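Local atomic coordinates of Lmo0135 protein (Listeria monocytogenes EGD-e, PDB entry 5ISU), a protein that probably binds peptides outside the membrane as the substrate-binding component of an ABC transporter. Residues D430-K435 / Y449-N454; Y345-S350 / N379-I384; K326-V331 / K365-T370; N420-H425 / D459-P464. All blocks are in the same frame, centred on the assembly; numbering follows the deposited sequence.

Contact 1. Residues D430-K435 / Y449-N454; sequences DALWEK and YEKIQN
Ile-452 sits against the flat of the Trp-433 indole. Its CG2 methyl lies over one face of the six-membered ring, 3.9 Å from the centroid and 25° off the ring normal, a CH-pi contact shifted toward the rim; the nearest pair is Ile-452 CG2 to Trp-433 CZ2 at 3.6 Å. The other branch of the isoleucine runs toward the opposite helix: CG1 meets Leu-432 CB at 3.9 Å, and CD1 reaches the backbone where Leu-432 joins Trp-433. The split follows from chi1 of -66°, which sets CG2 anti to the backbone N and CG1 anti to the carbonyl carbon. Tyr-449 turns its ring edge to the indole, CE1 standing 4.1 Å from Trp-433 CE3, with the two side chains nearly perpendicular. At the outer margin Leu-432 CD2 touches the aliphatic CE of Lys-451, whose chain bends in its last two torsions.

One water joins the helices. It donates to Trp-433 O at 2.7 Å and accepts from Tyr-449 OH at 2.5 Å, lying in the plane of the phenol ring; Arg-445 is a further partner of that hydroxyl. Behind the interface, Gln-453 NE2 bonds to Tyr-449 O one turn back and to Tyr-312 O, while its OE1 takes Ser-304 and Thr-314.

The elements are helices 427-438 and 442-458, consecutive in the chain and packed as an antiparallel hairpin, their axes here 9.8 Å apart at 150°. Side chain meets side chain here through carbon alone, and the phenol and its water add a polar link to the backbone.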
# COMPACT_ATOMS: atom_id res chain seq x y z
N ASP A 430 -0.56 23.42 -3.43
CA ASP A 430 -0.86 23.05 -2.05
C ASP A 430 -2.25 23.54 -1.62
O ASP A 430 -2.92 22.86 -0.84
CB ASP A 430 0.25 23.54 -1.09
CG ASP A 430 1.59 22.76 -1.27
OD1 ASP A 430 1.73 21.94 -2.21
OD2 ASP A 430 2.52 22.99 -0.46
N ALA A 431 -2.70 24.67 -2.17
CA ALA A 431 -4.05 25.21 -1.87
C ALA A 431 -5.12 24.28 -2.46
O ALA A 431 -6.18 24.10 -1.86
CB ALA A 431 -4.21 26.64 -2.40
N LEU A 432 -4.83 23.71 -3.64
CA LEU A 432 -5.73 22.74 -4.27
C LEU A 432 -5.83 21.46 -3.42
O LEU A 432 -6.93 20.94 -3.21
CB LEU A 432 -5.28 22.38 -5.70
CG LEU A 432 -5.62 23.38 -6.81
CD1 LEU A 432 -4.86 23.05 -8.09
CD2 LEU A 432 -7.13 23.42 -7.07
N TRP A 433 -4.69 20.95 -2.94
CA TRP A 433 -4.68 19.77 -2.08
C TRP A 433 -5.62 20.00 -0.91
O TRP A 433 -6.51 19.19 -0.68
CB TRP A 433 -3.29 19.42 -1.55
CG TRP A 433 -2.34 18.71 -2.51
CD1 TRP A 433 -1.21 19.23 -3.10
CD2 TRP A 433 -2.41 17.34 -2.95
NE1 TRP A 433 -0.59 18.28 -3.86
CE2 TRP A 433 -1.30 17.11 -3.79
CE3 TRP A 433 -3.29 16.29 -2.70
CZ2 TRP A 433 -1.07 15.86 -4.41
CZ3 TRP A 433 -3.05 15.06 -3.31
CH2 TRP A 433 -1.95 14.86 -4.14
N GLU A 434 -5.44 21.12 -0.20
CA GLU A 434 -6.29 21.43 0.96
C GLU A 434 -7.75 21.65 0.60
O GLU A 434 -8.64 21.23 1.33
CB GLU A 434 -5.73 22.59 1.78
CG GLU A 434 -4.45 22.20 2.51
CD GLU A 434 -4.09 23.14 3.65
OE1 GLU A 434 -4.55 24.31 3.65
OE2 GLU A 434 -3.35 22.70 4.57
N LYS A 435 -7.99 22.27 -0.55
CA LYS A 435 -9.34 22.49 -1.05
C LYS A 435 -10.02 21.14 -1.34
O LYS A 435 -11.19 20.96 -1.04
CB LYS A 435 -9.29 23.36 -2.31
CG LYS A 435 -10.62 23.82 -2.89
CD LYS A 435 -10.35 24.61 -4.18
CE LYS A 435 -11.61 24.91 -4.99
NZ LYS A 435 -12.52 25.87 -4.32
N TYR A 449 -8.94 17.20 -8.15
CA TYR A 449 -7.88 16.20 -8.28
C TYR A 449 -7.42 16.03 -9.74
O TYR A 449 -6.28 15.63 -9.98
CB TYR A 449 -8.22 14.90 -7.57
CG TYR A 449 -8.25 15.09 -6.06
CD1 TYR A 449 -7.07 15.19 -5.33
CD2 TYR A 449 -9.45 15.21 -5.39
CE1 TYR A 449 -7.09 15.41 -3.96
CE2 TYR A 449 -9.48 15.42 -4.02
CZ TYR A 449 -8.31 15.52 -3.31
OH TYR A 449 -8.38 15.70 -1.95
N GLU A 450 -8.27 16.36 -10.70
CA GLU A 450 -7.84 16.34 -12.12
C GLU A 450 -6.80 17.43 -12.35
O GLU A 450 -5.77 17.17 -13.00
CB GLU A 450 -9.00 16.44 -13.09
CG GLU A 450 -9.79 15.14 -13.15
CD GLU A 450 -10.94 15.17 -14.13
OE1 GLU A 450 -11.40 16.26 -14.53
OE2 GLU A 450 -11.41 14.06 -14.49
N LYS A 451 -7.02 18.62 -11.79
CA LYS A 451 -6.05 19.69 -11.94
C LYS A 451 -4.75 19.33 -11.28
O LYS A 451 -3.70 19.62 -11.82
CB LYS A 451 -6.55 21.06 -11.44
CG LYS A 451 -7.54 21.73 -12.38
CD LYS A 451 -7.48 23.27 -12.32
CE LYS A 451 -8.01 23.87 -11.03
NZ LYS A 451 -9.49 23.77 -10.91
N ILE A 452 -4.83 18.70 -10.11
CA ILE A 452 -3.63 18.27 -9.36
C ILE A 452 -2.81 17.29 -10.20
O ILE A 452 -1.60 17.47 -10.37
CB ILE A 452 -4.00 17.70 -7.97
CG1 ILE A 452 -4.59 18.83 -7.11
CG2 ILE A 452 -2.77 17.11 -7.29
CD1 ILE A 452 -5.14 18.38 -5.78
N GLN A 453 -3.49 16.30 -10.79
CA GLN A 453 -2.84 15.31 -11.65
C GLN A 453 -2.24 16.01 -12.86
O GLN A 453 -1.11 15.72 -13.25
CB GLN A 453 -3.82 14.19 -12.09
CG GLN A 453 -4.30 13.28 -10.95
CD GLN A 453 -5.33 12.27 -11.39
OE1 GLN A 453 -5.01 11.20 -11.95
NE2 GLN A 453 -6.59 12.58 -11.14
N ASN A 454 -2.99 16.94 -13.43
CA ASN A 454 -2.49 17.72 -14.56
C ASN A 454 -1.30 18.60 -14.21
O ASN A 454 -0.33 18.64 -14.98
CB ASN A 454 -3.62 18.52 -15.22
CG ASN A 454 -4.43 17.67 -16.18
OD1 ASN A 454 -5.61 17.41 -15.99
ND2 ASN A 454 -3.75 17.16 -17.19
O HOH W 1 -6.36 16.48 -0.76

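Contact 2. Residues Y345-S350 / N379-I384; sequences YYLNNS and NALSNI
Strand 341-347 and helix 378-385 meet here, the helix following directly on strand 370-376, which pairs in parallel with 341-347. The first of these strands, helix 351-365 and the second form a beta-alpha-beta unit, and this contact lays the next helix against the end of the strand that opened it. The local axes approach to 8.8 Å at 142°.

Leu-381 is the side chain in the middle. Its CG stands anti to the backbone N (chi1 -174°), carrying both methyls out to the strand. CD2 presses on Leu-347 CD2 at 3.4 Å, closer than normal van der Waals separation, the two leucines crossing at about a right angle; the same methyl lies 3.9 Å from the backbone C of Tyr-346. CD1 faces the other way along the strand and comes to 4.2 Å from Tyr-345 CB. One turn later, Ile-384 extends CD1 to Tyr-345 CE2 at 3.7 Å, meeting the ring obliquely, with Tyr-393 also against this isoleucine.

Tyr-346 points its side chain away from the helix, onto Gln-353 and Ala-357 of helix 351-365, while its backbone bonds with Thr-376 of the neighbouring strand. The threonine side chain in turn lies against both Tyr-345 and Leu-381.

Between these two segments the interaction is wholly apolar: methyl groups on a methyl, a main-chain carbon, and the CB and ring carbons of a tyrosine. Shape and burial of carbon therefore set the fit, while hydrogen bonding to adjacent strands fixes the backbone beneath it.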
# COMPACT_ATOMS: atom_id res chain seq x y z
N TYR A 345 20.12 7.36 -7.54
CA TYR A 345 20.24 6.57 -6.32
C TYR A 345 19.09 5.58 -6.26
O TYR A 345 17.95 5.94 -6.46
CB TYR A 345 20.25 7.47 -5.07
CG TYR A 345 21.60 8.05 -4.68
CD1 TYR A 345 22.19 9.08 -5.43
CD2 TYR A 345 22.27 7.61 -3.54
CE1 TYR A 345 23.43 9.62 -5.06
CE2 TYR A 345 23.50 8.14 -3.16
CZ TYR A 345 24.08 9.14 -3.93
OH TYR A 345 25.30 9.67 -3.53
N TYR A 346 19.42 4.33 -5.96
CA TYR A 346 18.42 3.27 -5.89
C TYR A 346 18.90 2.17 -4.94
O TYR A 346 20.01 2.24 -4.39
CB TYR A 346 18.15 2.74 -7.31
CG TYR A 346 19.37 2.17 -8.01
CD1 TYR A 346 20.27 3.00 -8.67
CD2 TYR A 346 19.59 0.80 -8.04
CE1 TYR A 346 21.39 2.49 -9.31
CE2 TYR A 346 20.71 0.27 -8.67
CZ TYR A 346 21.60 1.11 -9.31
OH TYR A 346 22.69 0.58 -9.93
N LEU A 347 18.05 1.17 -4.72
CA LEU A 347 18.37 0.04 -3.84
C LEU A 347 19.40 -0.90 -4.47
O LEU A 347 19.26 -1.29 -5.63
CB LEU A 347 17.08 -0.73 -3.51
CG LEU A 347 16.01 0.04 -2.73
CD1 LEU A 347 14.65 -0.64 -2.81
CD2 LEU A 347 16.43 0.22 -1.28
N ASN A 348 20.42 -1.29 -3.71
CA ASN A 348 21.48 -2.19 -4.22
C ASN A 348 21.11 -3.68 -4.24
O ASN A 348 21.92 -4.51 -4.64
CB ASN A 348 22.80 -2.00 -3.45
CG ASN A 348 22.71 -2.45 -1.99
OD1 ASN A 348 21.66 -2.86 -1.50
ND2 ASN A 348 23.83 -2.37 -1.29
N ASN A 349 19.89 -4.01 -3.81
CA ASN A 349 19.42 -5.40 -3.75
C ASN A 349 18.14 -5.62 -4.58
O ASN A 349 17.34 -6.49 -4.25
CB ASN A 349 19.15 -5.76 -2.29
CG ASN A 349 18.02 -4.94 -1.69
OD1 ASN A 349 17.51 -3.99 -2.30
ND2 ASN A 349 17.60 -5.32 -0.49
N SER A 350 17.95 -4.81 -5.62
CA SER A 350 16.75 -4.92 -6.47
C SER A 350 17.16 -4.94 -7.92
O SER A 350 17.59 -3.93 -8.46
CB SER A 350 15.81 -3.75 -6.22
OG SER A 350 14.69 -3.79 -7.09
N ASN A 379 19.17 0.95 4.42
CA ASN A 379 19.19 1.88 5.56
C ASN A 379 19.76 3.21 5.12
O ASN A 379 19.15 4.26 5.35
CB ASN A 379 20.06 1.35 6.70
CG ASN A 379 19.60 -0.00 7.22
OD1 ASN A 379 18.70 -0.64 6.66
ND2 ASN A 379 20.23 -0.47 8.30
N ALA A 380 20.92 3.16 4.47
CA ALA A 380 21.60 4.36 3.98
C ALA A 380 20.71 5.15 3.03
O ALA A 380 20.71 6.38 3.06
CB ALA A 380 22.91 3.99 3.30
N LEU A 381 19.94 4.44 2.20
CA LEU A 381 19.05 5.09 1.23
C LEU A 381 17.94 5.88 1.94
O LEU A 381 17.58 6.96 1.50
CB LEU A 381 18.46 4.07 0.25
CG LEU A 381 17.62 4.62 -0.91
CD1 LEU A 381 18.42 5.58 -1.79
CD2 LEU A 381 17.06 3.48 -1.74
N SER A 382 17.40 5.32 3.02
CA SER A 382 16.38 6.02 3.81
C SER A 382 16.97 7.30 4.36
O SER A 382 16.43 8.38 4.13
CB SER A 382 15.86 5.17 4.97
OG SER A 382 15.15 4.04 4.50
N ASN A 383 18.10 7.18 5.06
CA ASN A 383 18.78 8.36 5.62
C ASN A 383 18.98 9.45 4.56
O ASN A 383 18.86 10.64 4.85
CB ASN A 383 20.13 7.98 6.23
CG ASN A 383 20.01 6.98 7.37
OD1 ASN A 383 18.91 6.72 7.88
ND2 ASN A 383 21.13 6.43 7.79
N ILE A 384 19.27 9.04 3.32
CA ILE A 384 19.49 9.99 2.23
C ILE A 384 18.19 10.60 1.72
O ILE A 384 18.05 11.82 1.68
CB ILE A 384 20.26 9.35 1.06
CG1 ILE A 384 21.72 9.13 1.47
CG2 ILE A 384 20.23 10.25 -0.17
CD1 ILE A 384 22.55 8.40 0.43

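Contact 3. Residues K326-V331 / K365-T370; sequences KAKKLV and KEIGVT
Apolar packing dominates, and Ile-367 is at its centre. Its CG2 methyl meets Ala-327 CB at 3.8 Å. The first torsion, 66°, wedges CG1 between backbone N and carbonyl carbon and leaves CG2 on the side that faces the helix. One turn along, Val-331 CG2 lies against Val-369 CG2 at 3.9 Å, the two side chains sliding past each other in opposite directions.

Side chain against backbone comes next. The second methyl of Val-331, CG1, rests 3.7 Å from Ile-367 O, and Lys-328 lays its CG over Ile-367 CA at 4.1 Å. Beyond that the lysine chain bends at chi3. Its NZ remains 6.8 Å from Glu-366 OE1, so any attraction between these opposite charges would be long-range, and it is the aliphatic part of the lysine that makes the contact.

Backbone bonds give the second segment its shape. Residues 365-368 form a type I turn with Gly-368 N bonded to Lys-365 O, and Gly-368, at positive phi, is the C-prime residue of a Schellman motif ending helix 351-365. This bend brings Ile-367 and Val-369 round to the same helix.

Helix 324-334 thus packs on the connection from helix 351-365 to strand 370-376. Another side of the same helix meets helix 273-281, where Leu-330 touches Ala-278 and Tyr-281, while Val-369 also reaches Leu-342 on strand 341-347, which runs parallel to 370-376 on one side and to 395-400 on the other.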
# COMPACT_ATOMS: atom_id res chain seq x y z
N LYS A 326 13.21 15.96 -29.50
CA LYS A 326 12.65 17.05 -28.69
C LYS A 326 13.38 17.13 -27.36
O LYS A 326 13.54 18.22 -26.81
CB LYS A 326 11.15 16.87 -28.46
CG LYS A 326 10.53 18.05 -27.74
CD LYS A 326 9.02 17.89 -27.61
CE LYS A 326 8.39 19.14 -27.02
NZ LYS A 326 6.91 19.01 -26.87
N ALA A 327 13.82 15.99 -26.85
CA ALA A 327 14.57 15.95 -25.61
C ALA A 327 15.87 16.73 -25.76
O ALA A 327 16.26 17.44 -24.85
CB ALA A 327 14.87 14.53 -25.18
N LYS A 328 16.53 16.56 -26.91
CA LYS A 328 17.78 17.30 -27.20
C LYS A 328 17.51 18.81 -27.22
O LYS A 328 18.32 19.59 -26.72
CB LYS A 328 18.44 16.81 -28.51
CG LYS A 328 19.12 15.44 -28.36
CD LYS A 328 19.71 14.90 -29.67
CE LYS A 328 18.63 14.48 -30.66
NZ LYS A 328 19.13 13.87 -31.93
N LYS A 329 16.38 19.20 -27.80
CA LYS A 329 15.94 20.61 -27.82
C LYS A 329 15.79 21.19 -26.41
O LYS A 329 16.25 22.30 -26.14
CB LYS A 329 14.60 20.75 -28.57
CG LYS A 329 14.69 21.27 -30.01
CD LYS A 329 14.70 22.80 -30.00
CE LYS A 329 14.78 23.41 -31.39
NZ LYS A 329 16.09 23.18 -32.05
N LEU A 330 15.15 20.44 -25.53
CA LEU A 330 14.89 20.90 -24.16
C LEU A 330 16.15 20.98 -23.28
O LEU A 330 16.30 21.93 -22.49
CB LEU A 330 13.81 20.04 -23.51
CG LEU A 330 12.43 20.32 -24.10
CD1 LEU A 330 11.49 19.15 -23.90
CD2 LEU A 330 11.84 21.61 -23.53
N VAL A 331 17.03 20.00 -23.39
CA VAL A 331 18.26 20.03 -22.61
C VAL A 331 19.11 21.26 -23.04
O VAL A 331 19.78 21.86 -22.20
CB VAL A 331 19.04 18.69 -22.66
CG1 VAL A 331 19.38 18.29 -24.09
CG2 VAL A 331 20.31 18.78 -21.82
N LYS A 365 22.44 9.17 -21.94
CA LYS A 365 23.64 9.29 -22.76
C LYS A 365 23.29 9.78 -24.16
O LYS A 365 23.93 10.71 -24.67
CB LYS A 365 24.39 7.96 -22.90
CG LYS A 365 25.37 7.63 -21.79
CD LYS A 365 26.25 6.44 -22.17
CE LYS A 365 27.27 6.13 -21.08
NZ LYS A 365 28.17 5.00 -21.44
N GLU A 366 22.25 9.19 -24.75
CA GLU A 366 21.83 9.53 -26.11
C GLU A 366 21.33 10.98 -26.28
O GLU A 366 21.30 11.49 -27.41
CB GLU A 366 20.79 8.53 -26.62
CG GLU A 366 20.60 8.58 -28.13
CD GLU A 366 19.67 7.51 -28.66
OE1 GLU A 366 19.53 7.41 -29.91
OE2 GLU A 366 19.09 6.76 -27.86
N ILE A 367 20.93 11.65 -25.19
CA ILE A 367 20.51 13.07 -25.29
C ILE A 367 21.61 14.02 -24.76
O ILE A 367 21.33 15.17 -24.44
CB ILE A 367 19.14 13.38 -24.62
CG1 ILE A 367 19.17 13.20 -23.09
CG2 ILE A 367 18.05 12.52 -25.24
CD1 ILE A 367 17.99 13.83 -22.37
N GLY A 368 22.84 13.52 -24.67
CA GLY A 368 23.98 14.32 -24.22
C GLY A 368 24.11 14.54 -22.72
O GLY A 368 24.86 15.43 -22.29
N VAL A 369 23.39 13.74 -21.92
CA VAL A 369 23.43 13.87 -20.44
C VAL A 369 24.12 12.65 -19.83
O VAL A 369 23.76 11.52 -20.14
CB VAL A 369 22.00 14.00 -19.85
CG1 VAL A 369 22.04 14.04 -18.32
CG2 VAL A 369 21.30 15.24 -20.40
N THR A 370 25.10 12.88 -18.95
CA THR A 370 25.85 11.79 -18.30
C THR A 370 25.22 11.46 -16.94
O THR A 370 25.08 12.34 -16.09
CB THR A 370 27.33 12.16 -18.08
OG1 THR A 370 27.91 12.58 -19.32
CG2 THR A 370 28.12 10.97 -17.52

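Contact 4. Residues N420-H425 / D459-P464; sequences NYSNYH and DAVIYP
Tyr-424 lays one ring face on Val-461. The valine CG2 stands over the ring centre, 3.5 Å from the centroid and only 4° off the normal, a nearly axial CH-pi contact, while CG1 packs on Tyr-424 CB at 3.8 Å. At the ring edge, Tyr-424 OH donates to Asp-459 OD2 over 2.6 Å. It meets the carboxylate on its anti side, with ring and carboxylate planes 74° apart. The tyrosine reaches this far because its ring is anti to the backbone N (chi1 174°). Asn-426 is a second partner of the hydroxyl, and Lys-273 makes a long, weak ion pair with Asp-459 OD1.

Asp-459 and Val-461 flank Ala-460, the C-prime residue of the Schellman motif that ends helix 442-458; strand 462-475 begins immediately afterwards. The loop before helix 427-438 therefore packs on a helix-to-strand junction.

Ser-422, in the type I turn 420-423, donates from OG to Val-461 O at 3.0 Å, approaching from above the carbonyl plane. The Asn-420 side chain ties the start of the turn to the residue just after it: OD1 accepts from Tyr-424 N at 3.2 Å and ND2 donates to Tyr-424 O, with Leu-414 O as a further acceptor.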
# COMPACT_ATOMS: atom_id res chain seq x y z
N ASN A 420 8.13 14.17 0.38
CA ASN A 420 8.21 14.93 -0.88
C ASN A 420 9.64 14.76 -1.40
O ASN A 420 10.49 15.66 -1.25
CB ASN A 420 7.86 16.41 -0.61
CG ASN A 420 7.82 17.28 -1.87
OD1 ASN A 420 8.36 16.96 -2.93
ND2 ASN A 420 7.18 18.45 -1.73
N TYR A 421 9.90 13.61 -2.01
CA TYR A 421 11.26 13.26 -2.50
C TYR A 421 11.84 14.20 -3.56
O TYR A 421 13.06 14.40 -3.64
CB TYR A 421 11.29 11.79 -3.01
CG TYR A 421 10.91 10.78 -1.92
CD1 TYR A 421 11.67 10.68 -0.75
CD2 TYR A 421 9.81 9.93 -2.06
CE1 TYR A 421 11.35 9.77 0.25
CE2 TYR A 421 9.48 9.02 -1.06
CZ TYR A 421 10.26 8.94 0.09
OH TYR A 421 9.96 8.05 1.09
N SER A 422 10.95 14.80 -4.35
CA SER A 422 11.35 15.72 -5.39
C SER A 422 11.66 17.13 -4.84
O SER A 422 12.27 17.94 -5.53
CB SER A 422 10.24 15.80 -6.45
OG SER A 422 9.93 14.52 -6.99
N ASN A 423 11.24 17.42 -3.60
CA ASN A 423 11.44 18.73 -2.94
C ASN A 423 10.80 19.87 -3.76
O ASN A 423 11.32 21.00 -3.81
CB ASN A 423 12.93 18.99 -2.66
CG ASN A 423 13.55 17.95 -1.75
OD1 ASN A 423 13.15 17.81 -0.61
ND2 ASN A 423 14.56 17.24 -2.25
N TYR A 424 9.65 19.56 -4.36
CA TYR A 424 8.86 20.48 -5.19
C TYR A 424 8.01 21.40 -4.32
O TYR A 424 7.17 20.94 -3.55
CB TYR A 424 7.99 19.63 -6.12
CG TYR A 424 6.98 20.34 -6.99
CD1 TYR A 424 7.37 21.12 -8.08
CD2 TYR A 424 5.61 20.16 -6.78
CE1 TYR A 424 6.44 21.72 -8.90
CE2 TYR A 424 4.68 20.77 -7.60
CZ TYR A 424 5.09 21.54 -8.65
OH TYR A 424 4.16 22.14 -9.46
N HIS A 425 8.23 22.71 -4.46
CA HIS A 425 7.51 23.70 -3.65
C HIS A 425 6.61 24.58 -4.52
O HIS A 425 7.09 25.43 -5.27
CB HIS A 425 8.51 24.55 -2.86
CG HIS A 425 9.53 23.74 -2.13
ND1 HIS A 425 9.19 22.80 -1.17
CD2 HIS A 425 10.88 23.72 -2.20
CE1 HIS A 425 10.28 22.23 -0.70
NE2 HIS A 425 11.32 22.78 -1.30
N ASP A 459 4.31 19.82 -14.77
CA ASP A 459 5.60 20.28 -14.20
C ASP A 459 6.67 19.19 -14.10
O ASP A 459 7.77 19.44 -13.56
CB ASP A 459 5.40 20.94 -12.82
CG ASP A 459 4.81 22.34 -12.92
OD1 ASP A 459 4.59 22.81 -14.06
OD2 ASP A 459 4.60 22.98 -11.87
N ALA A 460 6.36 18.02 -14.65
CA ALA A 460 7.26 16.88 -14.61
C ALA A 460 7.95 16.77 -13.26
O ALA A 460 9.18 16.71 -13.19
CB ALA A 460 8.27 16.95 -15.75
N VAL A 461 7.15 16.74 -12.20
CA VAL A 461 7.65 16.64 -10.83
C VAL A 461 8.32 15.29 -10.60
O VAL A 461 9.34 15.19 -9.90
CB VAL A 461 6.51 16.83 -9.81
CG1 VAL A 461 7.03 16.72 -8.39
CG2 VAL A 461 5.86 18.19 -10.03
N ILE A 462 7.71 14.25 -11.16
CA ILE A 462 8.26 12.90 -11.12
C ILE A 462 8.09 12.32 -12.52
O ILE A 462 7.58 13.00 -13.40
CB ILE A 462 7.52 11.99 -10.13
CG1 ILE A 462 6.04 11.82 -10.55
CG2 ILE A 462 7.62 12.56 -8.72
CD1 ILE A 462 5.34 10.68 -9.85
N TYR A 463 8.52 11.08 -12.70
CA TYR A 463 8.30 10.34 -13.93
C TYR A 463 7.61 9.03 -13.51
O TYR A 463 8.27 8.13 -13.02
CB TYR A 463 9.61 10.03 -14.68
CG TYR A 463 9.35 9.34 -16.01
CD1 TYR A 463 9.07 10.08 -17.14
CD2 TYR A 463 9.35 7.95 -16.12
CE1 TYR A 463 8.81 9.46 -18.35
CE2 TYR A 463 9.10 7.33 -17.31
CZ TYR A 463 8.83 8.09 -18.44
OH TYR A 463 8.59 7.49 -19.67
N PRO A 464 6.27 8.96 -13.62
CA PRO A 464 5.58 7.70 -13.27
C PRO A 464 5.94 6.63 -14.30
O PRO A 464 5.71 6.83 -15.47
CB PRO A 464 4.09 8.05 -13.35
CG PRO A 464 4.03 9.55 -13.48
CD PRO A 464 5.33 10.00 -14.06

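Contacts 1 and 4 are buried, contact 3 is partly so, and contact 2 lies at the surface. Contact 1 uses helix 442-458 and contact 4 the junction that follows it: the hairpin of contact 1 is nested inside the chain loop that contact 4 closes, their centres about 14 Å apart. Contacts 2 and 3 belong to the region around strands 341-347 and 370-376, and their segments alternate along the sequence. Contacts 2 and 4 reach the same mixed sheet at different strands. Direct side-chain hydrogen bonds between segments occur in contact 4 alone; contact 1 adds a bridging water to its aromatic packing, contact 2 sets leucine and isoleucine methyls against a leucine and a tyrosine, and contact 3 is mostly aliphatic, with some packing on backbone.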